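Proto-oncogene tyrosine-protein kinase receptor Ret (Danio rerio, PDB 7AMK) is a receptor tyrosine kinase whose extracellular cadherin-like domains take part in assembly with the ligand GDNF and its co-receptor GFR alpha 1. Local coordinates at residues A[14-17]-A[18-22]; A[126-130]-A[131-135]; A[387-391]-A[392-396]. The protein carries 4 engineered substitutions. All coordinates share one frame; numbering follows the deposited sequence.

In the fold
The three contacts are local turns or helix ends strung along an elongated receptor ectodomain, and none supplies a calcium ligand. Contact 1 (14-22) and contact 2 (126-135) are neighbours, with centres 19 Å apart and nearest atoms about 9 Å apart; helix 155-160 packs on both, through F155 and T156 at contact 1 and H157 at contact 2. Contact 3 (387-396) belongs to RET cadherin-like domain 4, on the other side of the chain's centre, 90 Å from contact 1 and 79 Å from contact 2, centre to centre. A disulfide joins contact 2 to strand 200-210 and another closes contact 3 on itself; all three also hold a backbone hydrogen bond across their segments.

Contact 1: A[14-17]-A[18-22]; sequences VGQQ and QGSPL
Q17 and S20 close a type II beta turn, with Q18 and G19 at its two corners. The turn bond runs from S20 N to Q17 O at 3.2 Å, with an N-H...O angle of 153° and the donor lying above the carbonyl plane. G19 holds the third position with a positive phi of 89°, where a side chain would collide with the carbonyl O of Q18. The S20 side chain adds a second bond to the same acceptor: its OG donates to Q17 O over 2.9 Å, this time in the carbonyl plane. With OG set between the backbone N and the carbonyl carbon of S20 (chi1 68°), backbone and hydroxyl donors act together and Q17 O is gripped twice. The turn lies in the first cadherin-like domain, where the chain passes from strand 7-14, an edge of one sheet, to strand 21-24, an edge of another; backbone bonds from G19 and S20 to L62 start the pairing with strand 59-62. Q16, just before the turn, reaches across its mouth to the start of strand 21-24. Its CG passes 4.0 Å from S20 OG, and its amide NE2 meets the CD2 methyl of L22 at 3.7 Å, the two side chains crossing obliquely. The other end of that amide is held by Q16 OE1 accepting from Y13 N, which fixes how the group is turned. Q17 and Q18 carry their extended side chains out at the exposed crest; the backbone N of Q18 bonds to T65 OG1, while its NE2 makes a weak bond to N63 O.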
ATOM      1  N   VAL A  14     -59.197  17.406  29.487  1.00 31.14           N
ATOM      2  CA  VAL A  14     -60.657  17.477  29.477  1.00 31.99           C
ATOM      3  C   VAL A  14     -61.084  18.804  30.091  1.00 32.43           C
ATOM      4  O   VAL A  14     -60.488  19.283  31.067  1.00 32.29           O
ATOM      5  CB  VAL A  14     -61.263  16.279  30.238  1.00 33.60           C
ATOM      6  CG1 VAL A  14     -62.818  16.284  30.198  1.00 35.34           C
ATOM      7  CG2 VAL A  14     -60.714  14.959  29.684  1.00 33.28           C
ATOM      8  N   GLY A  15     -62.113  19.417  29.506  1.00 33.09           N
ATOM      9  CA  GLY A  15     -62.603  20.697  29.965  1.00 33.72           C
ATOM     10  C   GLY A  15     -61.872  21.911  29.420  1.00 32.41           C
ATOM     11  O   GLY A  15     -62.402  23.023  29.502  1.00 39.20           O
ATOM     12  N   GLN A  16     -60.672  21.746  28.877  1.00 30.74           N
ATOM     13  CA  GLN A  16     -60.047  22.845  28.159  1.00 29.62           C
ATOM     14  C   GLN A  16     -60.994  23.394  27.101  1.00 37.64           C
ATOM     15  O   GLN A  16     -61.602  22.636  26.336  1.00 32.64           O
ATOM     16  CB  GLN A  16     -58.760  22.390  27.508  1.00 28.45           C
ATOM     17  CG  GLN A  16     -57.724  23.441  27.586  1.00 35.60           C
ATOM     18  CD  GLN A  16     -56.360  22.898  27.431  1.00 25.47           C
ATOM     19  OE1 GLN A  16     -56.148  21.687  27.489  1.00 30.54           O
ATOM     20  NE2 GLN A  16     -55.403  23.785  27.212  1.00 38.67           N
ATOM     21  N   GLN A  17     -61.069  24.725  27.034  1.00 38.96           N
ATOM     22  CA  GLN A  17     -62.136  25.451  26.356  1.00 38.58           C
ATOM     23  C   GLN A  17     -61.823  25.718  24.886  1.00 38.92           C
ATOM     24  O   GLN A  17     -60.675  25.966  24.505  1.00 43.90           O
ATOM     25  CB  GLN A  17     -62.394  26.790  27.060  1.00 43.62           C
ATOM     26  CG  GLN A  17     -62.827  26.680  28.509  1.00 52.34           C
ATOM     27  CD  GLN A  17     -63.360  27.996  29.068  1.00 68.81           C
ATOM     28  OE1 GLN A  17     -64.533  28.340  28.882  1.00 58.01           O
ATOM     29  NE2 GLN A  17     -62.497  28.737  29.757  1.00 73.12           N
ATOM     30  N   GLN A  18     -62.879  25.691  24.068  1.00 42.80           N
ATOM     31  CA  GLN A  18     -62.815  26.156  22.688  1.00 39.11           C
ATOM     32  C   GLN A  18     -62.182  27.542  22.614  1.00 46.40           C
ATOM     33  O   GLN A  18     -62.534  28.447  23.375  1.00 45.86           O
ATOM     34  CB  GLN A  18     -64.235  26.190  22.092  1.00 43.53           C
ATOM     35  CG  GLN A  18     -64.360  26.667  20.643  1.00 44.86           C
ATOM     36  CD  GLN A  18     -65.821  26.826  20.201  1.00 56.61           C
ATOM     37  OE1 GLN A  18     -66.464  27.838  20.493  1.00 57.85           O
ATOM     38  NE2 GLN A  18     -66.350  25.821  19.500  1.00 44.95           N
ATOM     39  N   GLY A  19     -61.256  27.715  21.678  1.00 40.49           N
ATOM     40  CA  GLY A  19     -60.662  29.009  21.443  1.00 34.98           C
ATOM     41  C   GLY A  19     -59.433  29.300  22.265  1.00 38.72           C
ATOM     42  O   GLY A  19     -58.824  30.356  22.080  1.00 38.65           O
ATOM     43  N   SER A  20     -59.051  28.412  23.151  1.00 28.82           N
ATOM     44  CA  SER A  20     -57.895  28.683  23.969  1.00 29.13           C
ATOM     45  C   SER A  20     -56.611  28.340  23.209  1.00 35.29           C
ATOM     46  O   SER A  20     -56.582  27.381  22.433  1.00 31.39           O
ATOM     47  CB  SER A  20     -57.980  27.896  25.266  1.00 31.84           C
ATOM     48  OG  SER A  20     -57.860  26.528  25.035  1.00 36.97           O
ATOM     49  N   PRO A  21     -55.553  29.119  23.397  1.00 29.71           N
ATOM     50  CA  PRO A  21     -54.311  28.884  22.658  1.00 24.71           C
ATOM     51  C   PRO A  21     -53.479  27.803  23.324  1.00 26.43           C
ATOM     52  O   PRO A  21     -53.470  27.663  24.550  1.00 22.39           O
ATOM     53  CB  PRO A  21     -53.607  30.242  22.724  1.00 32.86           C
ATOM     54  CG  PRO A  21     -54.024  30.770  24.100  1.00 33.58           C
ATOM     55  CD  PRO A  21     -55.455  30.272  24.313  1.00 28.72           C
ATOM     56  N   LEU A  22     -52.781  27.034  22.484  1.00 25.99           N
ATOM     57  CA  LEU A  22     -52.018  25.851  22.885  1.00 24.93           C
ATOM     58  C   LEU A  22     -50.519  26.032  22.707  1.00 23.12           C
ATOM     59  O   LEU A  22     -49.733  25.711  23.610  1.00 24.45           O
ATOM     60  CB  LEU A  22     -52.473  24.618  22.084  1.00 20.74           C
ATOM     61  CG  LEU A  22     -53.957  24.249  22.188  1.00 32.46           C
ATOM     62  CD1 LEU A  22     -54.319  23.066  21.277  1.00 23.17           C
ATOM     63  CD2 LEU A  22     -54.373  23.954  23.642  1.00 28.86           C
TER

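Contact 2: A[126-130]-A[131-135]; sequences LSTLC and FPEKI
F131 lays its ring obliquely against the last turn of helix 126-130, CD2 packing 3.6 Å from C130 CB. Its CG stands anti to its own carbonyl carbon (chi1 -62°), which directs the ring to I205 and C207 of strand 200-210 and V218 of strand 215-227. Replacing the ring with an alanine's methyl would probably leave a gap facing I205 and V218 and strip C130 CB of its aromatic neighbour. The backbone of F131 is the first to leave helical angles, yet its N still donates to S127 O at 2.9 Å, completing the final alpha-helical turn. C130, one residue earlier, is disulfide-bonded to C207, and its carbonyl O accepts from Y168 OH. Disulfide and ring together join the C-terminal end of the helix to the sheet of the cadherin domain that holds strands 200-210 and 215-227. Beyond P132 the E133 side chain turns back to the helix: bent at chi2 (80°), it brings OE2 to 3.8 Å from T128 CG2. That carboxylate is paired with R154, whose NH1 forms a salt bridge with E133 OE2 and also bonds to T128 O. The two ends of the contact thus differ in chemistry: the aromatic ring and the disulfide pack against the sheet, while one arginine joins a carboxylate to a carbonyl of the helix C-terminus, where its positive charge would probably be stabilised by both.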
ATOM      1  N   LEU A 126     -43.615  26.551  39.669  1.00 26.42           N
ATOM      2  CA  LEU A 126     -43.196  27.688  38.859  1.00 25.34           C
ATOM      3  C   LEU A 126     -42.345  27.236  37.692  1.00 25.78           C
ATOM      4  O   LEU A 126     -42.491  27.750  36.578  1.00 22.49           O
ATOM      5  CB  LEU A 126     -42.426  28.714  39.702  1.00 26.16           C
ATOM      6  CG  LEU A 126     -43.316  29.557  40.632  1.00 37.99           C
ATOM      7  CD1 LEU A 126     -42.558  30.725  41.259  1.00 41.40           C
ATOM      8  CD2 LEU A 126     -44.581  30.055  39.919  1.00 36.45           C
ATOM      9  N   SER A 127     -41.466  26.257  37.923  1.00 23.97           N
ATOM     10  CA  SER A 127     -40.609  25.791  36.840  1.00 30.49           C
ATOM     11  C   SER A 127     -41.428  25.233  35.680  1.00 23.66           C
ATOM     12  O   SER A 127     -41.127  25.515  34.517  1.00 22.34           O
ATOM     13  CB  SER A 127     -39.615  24.750  37.363  1.00 26.34           C
ATOM     14  OG  SER A 127     -40.287  23.657  37.936  1.00 32.63           O
ATOM     15  N   THR A 128     -42.493  24.472  35.983  1.00 26.44           N
ATOM     16  CA  THR A 128     -43.362  23.948  34.932  1.00 22.76           C
ATOM     17  C   THR A 128     -44.111  25.072  34.231  1.00 28.44           C
ATOM     18  O   THR A 128     -44.277  25.041  33.009  1.00 26.71           O
ATOM     19  CB  THR A 128     -44.375  22.945  35.509  1.00 31.38           C
ATOM     20  OG1 THR A 128     -43.709  21.980  36.331  1.00 29.15           O
ATOM     21  CG2 THR A 128     -45.109  22.220  34.378  1.00 26.16           C
ATOM     22  N   LEU A 129     -44.612  26.050  34.997  1.00 28.74           N
ATOM     23  CA  LEU A 129     -45.303  27.182  34.389  1.00 21.78           C
ATOM     24  C   LEU A 129     -44.409  27.901  33.388  1.00 23.24           C
ATOM     25  O   LEU A 129     -44.869  28.336  32.323  1.00 22.59           O
ATOM     26  CB  LEU A 129     -45.767  28.156  35.472  1.00 23.41           C
ATOM     27  CG  LEU A 129     -46.281  29.517  34.977  1.00 31.45           C
ATOM     28  CD1 LEU A 129     -47.547  29.389  34.097  1.00 28.56           C
ATOM     29  CD2 LEU A 129     -46.539  30.459  36.144  1.00 27.11           C
ATOM     30  N   CYS A 130     -43.129  28.024  33.722  1.00 23.98           N
ATOM     31  CA  CYS A 130     -42.125  28.745  32.960  1.00 19.23           C
ATOM     32  C   CYS A 130     -41.626  27.980  31.732  1.00 19.67           C
ATOM     33  O   CYS A 130     -41.533  28.551  30.639  1.00 19.47           O
ATOM     34  CB  CYS A 130     -40.958  29.068  33.896  1.00 22.95           C
ATOM     35  SG  CYS A 130     -41.284  30.550  34.888  1.00 21.86           S
ATOM     36  N   PHE A 131     -41.275  26.703  31.896  1.00 21.42           N
ATOM     37  CA  PHE A 131     -40.535  25.983  30.870  1.00 25.51           C
ATOM     38  C   PHE A 131     -41.083  24.579  30.691  1.00 30.11           C
ATOM     39  O   PHE A 131     -41.364  23.890  31.678  1.00 34.55           O
ATOM     40  CB  PHE A 131     -39.042  25.871  31.200  1.00 16.50           C
ATOM     41  CG  PHE A 131     -38.329  27.183  31.292  1.00 16.40           C
ATOM     42  CD1 PHE A 131     -37.976  27.889  30.144  1.00 15.67           C
ATOM     43  CD2 PHE A 131     -37.951  27.689  32.523  1.00 17.20           C
ATOM     44  CE1 PHE A 131     -37.289  29.089  30.243  1.00 15.73           C
ATOM     45  CE2 PHE A 131     -37.253  28.894  32.617  1.00 17.80           C
ATOM     46  CZ  PHE A 131     -36.933  29.595  31.473  1.00 16.51           C
ATOM     47  N   PRO A 132     -41.201  24.118  29.445  1.00 37.66           N
ATOM     48  CA  PRO A 132     -41.570  22.718  29.204  1.00 35.72           C
ATOM     49  C   PRO A 132     -40.673  21.764  29.972  1.00 32.88           C
ATOM     50  O   PRO A 132     -39.526  22.065  30.309  1.00 37.29           O
ATOM     51  CB  PRO A 132     -41.380  22.553  27.698  1.00 32.27           C
ATOM     52  CG  PRO A 132     -41.513  23.952  27.146  1.00 41.38           C
ATOM     53  CD  PRO A 132     -40.993  24.876  28.201  1.00 31.57           C
ATOM     54  N   GLU A 133     -41.221  20.586  30.242  1.00 45.65           N
ATOM     55  CA  GLU A 133     -40.504  19.594  31.031  1.00 44.24           C
ATOM     56  C   GLU A 133     -39.143  19.281  30.415  1.00 52.86           C
ATOM     57  O   GLU A 133     -38.101  19.410  31.073  1.00 49.25           O
ATOM     58  CB  GLU A 133     -41.366  18.344  31.158  1.00 40.11           C
ATOM     59  CG  GLU A 133     -42.699  18.623  31.829  1.00 50.05           C
ATOM     60  CD  GLU A 133     -43.724  19.231  30.894  1.00 57.56           C
ATOM     61  OE1 GLU A 133     -43.593  19.036  29.662  1.00 60.29           O
ATOM     62  OE2 GLU A 133     -44.661  19.900  31.391  1.00 54.53           O
ATOM     63  N   LYS A 134     -39.137  18.882  29.142  1.00 45.67           N
ATOM     64  CA  LYS A 134     -37.923  18.593  28.388  1.00 42.79           C
ATOM     65  C   LYS A 134     -37.845  19.578  27.232  1.00 45.81           C
ATOM     66  O   LYS A 134     -38.731  19.595  26.370  1.00 54.69           O
ATOM     67  CB  LYS A 134     -37.930  17.153  27.869  1.00 51.19           C
ATOM     68  N   ILE A 135     -36.798  20.395  27.213  1.00 51.70           N
ATOM     69  CA  ILE A 135     -36.675  21.472  26.235  1.00 55.11           C
ATOM     70  C   ILE A 135     -35.853  20.975  25.050  1.00 54.56           C
ATOM     71  O   ILE A 135     -34.667  20.667  25.189  1.00 60.11           O
ATOM     72  CB  ILE A 135     -36.043  22.729  26.857  1.00 61.01           C
TER

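Contact 3: A[387-391]-A[392-396]; sequences KVCVE and NCQKF
C389 and C393 are joined by a disulfide that spans a type II beta turn running from V390 to C393, at the end of strand 384-388 in RET cadherin-like domain 4. C389 SG and C393 SG are 2.0 Å apart, with a torsion of -113° about the S-S bond; C389 SG lies anti to its backbone N (chi1 167°), which extends it to the far leg of the turn. C393 N closes the turn on V390 O at 3.0 Å, approaching from above the carbonyl plane. N392, at the third position, adopts left-handed backbone angles, and a short 3-10 segment, 393-395, follows. Packing is tight on the V390 side. The CG2 methyl of V390 sits 3.5 Å from C393 CB and 3.9 Å from F396 CE2, and the F396 ring folds back under the turn so that C393 CA lies over the ring centre, 3.6 Å above its plane, with N392 C nearer the rim of the same face. The CZ corner of this ring comes within 3.5 Å of E391 O. Contacts on the other side are longer and mostly polar: E391 and N392 run side by side without a bond between them, E391 OE2 and N392 ND2 being 3.8 Å apart and their planes 86° apart; the carboxylate's salt bridge goes to R365. Q394 and K395 face the second subunit, where Q394 OE1 accepts from E302 N and K395 NZ forms a salt bridge with E303, both of that chain. The opposite atom of the Q394 amide, NE2, rests 3.7 Å from C389 SG.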
ATOM      1  N   LYS A 387      19.884 -18.294  -8.016  1.00 51.83           N
ATOM      2  CA  LYS A 387      18.766 -17.531  -8.546  1.00 47.03           C
ATOM      3  C   LYS A 387      19.213 -16.786  -9.793  1.00 40.13           C
ATOM      4  O   LYS A 387      20.397 -16.484  -9.965  1.00 43.64           O
ATOM      5  CB  LYS A 387      18.210 -16.543  -7.514  1.00 47.87           C
ATOM      6  CG  LYS A 387      16.829 -16.908  -6.996  1.00 58.00           C
ATOM      7  N   VAL A 388      18.252 -16.518 -10.669  1.00 35.83           N
ATOM      8  CA  VAL A 388      18.493 -15.762 -11.889  1.00 44.48           C
ATOM      9  C   VAL A 388      17.468 -14.646 -11.950  1.00 41.11           C
ATOM     10  O   VAL A 388      16.325 -14.804 -11.507  1.00 35.77           O
ATOM     11  CB  VAL A 388      18.422 -16.637 -13.159  1.00 39.65           C
ATOM     12  CG1 VAL A 388      19.527 -17.683 -13.135  1.00 40.74           C
ATOM     13  CG2 VAL A 388      17.042 -17.292 -13.290  1.00 42.00           C
ATOM     14  N   CYS A 389      17.883 -13.512 -12.512  1.00 33.60           N
ATOM     15  CA  CYS A 389      17.091 -12.296 -12.446  1.00 32.58           C
ATOM     16  C   CYS A 389      17.598 -11.308 -13.496  1.00 31.44           C
ATOM     17  O   CYS A 389      18.804 -11.051 -13.574  1.00 32.51           O
ATOM     18  CB  CYS A 389      17.176 -11.759 -11.005  1.00 40.83           C
ATOM     19  SG  CYS A 389      16.627 -10.076 -10.559  1.00 60.31           S
ATOM     20  N   VAL A 390      16.700 -10.777 -14.331  1.00 30.50           N
ATOM     21  CA  VAL A 390      17.081  -9.706 -15.255  1.00 31.79           C
ATOM     22  C   VAL A 390      17.413  -8.452 -14.450  1.00 29.70           C
ATOM     23  O   VAL A 390      17.150  -8.388 -13.248  1.00 31.31           O
ATOM     24  CB  VAL A 390      15.972  -9.411 -16.287  1.00 38.02           C
ATOM     25  CG1 VAL A 390      15.904 -10.508 -17.346  1.00 26.75           C
ATOM     26  CG2 VAL A 390      14.628  -9.234 -15.578  1.00 35.51           C
ATOM     27  N   GLU A 391      17.977  -7.442 -15.100  1.00 31.19           N
ATOM     28  CA  GLU A 391      18.406  -6.246 -14.380  1.00 35.79           C
ATOM     29  C   GLU A 391      17.237  -5.616 -13.622  1.00 34.94           C
ATOM     30  O   GLU A 391      16.157  -5.387 -14.178  1.00 31.46           O
ATOM     31  CB  GLU A 391      19.030  -5.244 -15.355  1.00 30.84           C
ATOM     32  CG  GLU A 391      19.593  -3.980 -14.700  1.00 39.10           C
ATOM     33  CD  GLU A 391      20.097  -2.977 -15.726  1.00 49.03           C
ATOM     34  OE1 GLU A 391      20.995  -3.338 -16.517  1.00 52.73           O
ATOM     35  OE2 GLU A 391      19.581  -1.839 -15.760  1.00 48.00           O
ATOM     36  N   ASN A 392      17.453  -5.369 -12.330  1.00 34.51           N
ATOM     37  CA  ASN A 392      16.496  -4.715 -11.431  1.00 40.91           C
ATOM     38  C   ASN A 392      15.174  -5.466 -11.322  1.00 36.09           C
ATOM     39  O   ASN A 392      14.183  -4.902 -10.841  1.00 37.55           O
ATOM     40  CB  ASN A 392      16.238  -3.261 -11.843  1.00 39.90           C
ATOM     41  CG  ASN A 392      17.421  -2.356 -11.551  1.00 44.37           C
ATOM     42  OD1 ASN A 392      18.052  -2.453 -10.499  1.00 42.97           O
ATOM     43  ND2 ASN A 392      17.734  -1.478 -12.488  1.00 42.89           N
ATOM     44  N   CYS A 393      15.158  -6.740 -11.727  1.00 34.68           N
ATOM     45  CA  CYS A 393      13.936  -7.537 -11.652  1.00 41.05           C
ATOM     46  C   CYS A 393      13.320  -7.520 -10.256  1.00 42.36           C
ATOM     47  O   CYS A 393      12.100  -7.659 -10.126  1.00 48.61           O
ATOM     48  CB  CYS A 393      14.218  -8.979 -12.077  1.00 35.33           C
ATOM     49  SG  CYS A 393      14.584 -10.073 -10.678  1.00 53.15           S
ATOM     50  N   GLN A 394      14.131  -7.360  -9.201  1.00 42.02           N
ATOM     51  CA  GLN A 394      13.583  -7.444  -7.849  1.00 53.02           C
ATOM     52  C   GLN A 394      12.795  -6.204  -7.454  1.00 44.94           C
ATOM     53  O   GLN A 394      12.046  -6.257  -6.473  1.00 47.92           O
ATOM     54  CB  GLN A 394      14.696  -7.710  -6.827  1.00 51.34           C
ATOM     55  CG  GLN A 394      15.081  -9.184  -6.734  1.00 54.17           C
ATOM     56  CD  GLN A 394      16.445  -9.410  -6.114  1.00 48.99           C
ATOM     57  OE1 GLN A 394      16.574  -9.512  -4.903  1.00 49.11           O
ATOM     58  NE2 GLN A 394      17.471  -9.496  -6.952  1.00 46.61           N
ATOM     59  N   LYS A 395      12.932  -5.110  -8.196  1.00 43.95           N
ATOM     60  CA  LYS A 395      12.091  -3.926  -8.053  1.00 45.26           C
ATOM     61  C   LYS A 395      10.807  -4.011  -8.875  1.00 43.98           C
ATOM     62  O   LYS A 395       9.976  -3.109  -8.776  1.00 45.40           O
ATOM     63  CB  LYS A 395      12.869  -2.668  -8.478  1.00 48.19           C
ATOM     64  CG  LYS A 395      14.281  -2.533  -7.899  1.00 51.76           C
ATOM     65  CD  LYS A 395      15.097  -1.437  -8.609  1.00 45.53           C
ATOM     66  CE  LYS A 395      14.608  -0.042  -8.269  1.00 47.97           C
ATOM     67  NZ  LYS A 395      14.869   0.329  -6.840  1.00 52.37           N
ATOM     68  N   PHE A 396      10.634  -5.050  -9.697  1.00 49.15           N
ATOM     69  CA  PHE A 396       9.512  -5.092 -10.629  1.00 40.62           C
ATOM     70  C   PHE A 396       8.198  -5.338  -9.904  1.00 43.42           C
ATOM     71  O   PHE A 396       8.126  -6.143  -8.977  1.00 45.31           O
ATOM     72  CB  PHE A 396       9.708  -6.187 -11.682  1.00 38.05           C
ATOM     73  CG  PHE A 396      10.742  -5.863 -12.723  1.00 35.89           C
ATOM     74  CD1 PHE A 396      11.403  -4.646 -12.710  1.00 44.21           C
ATOM     75  CD2 PHE A 396      11.054  -6.771 -13.719  1.00 39.53           C
ATOM     76  CE1 PHE A 396      12.353  -4.348 -13.657  1.00 39.61           C
ATOM     77  CE2 PHE A 396      12.005  -6.476 -14.669  1.00 31.57           C
ATOM     78  CZ  PHE A 396      12.654  -5.272 -14.643  1.00 35.21           C
TER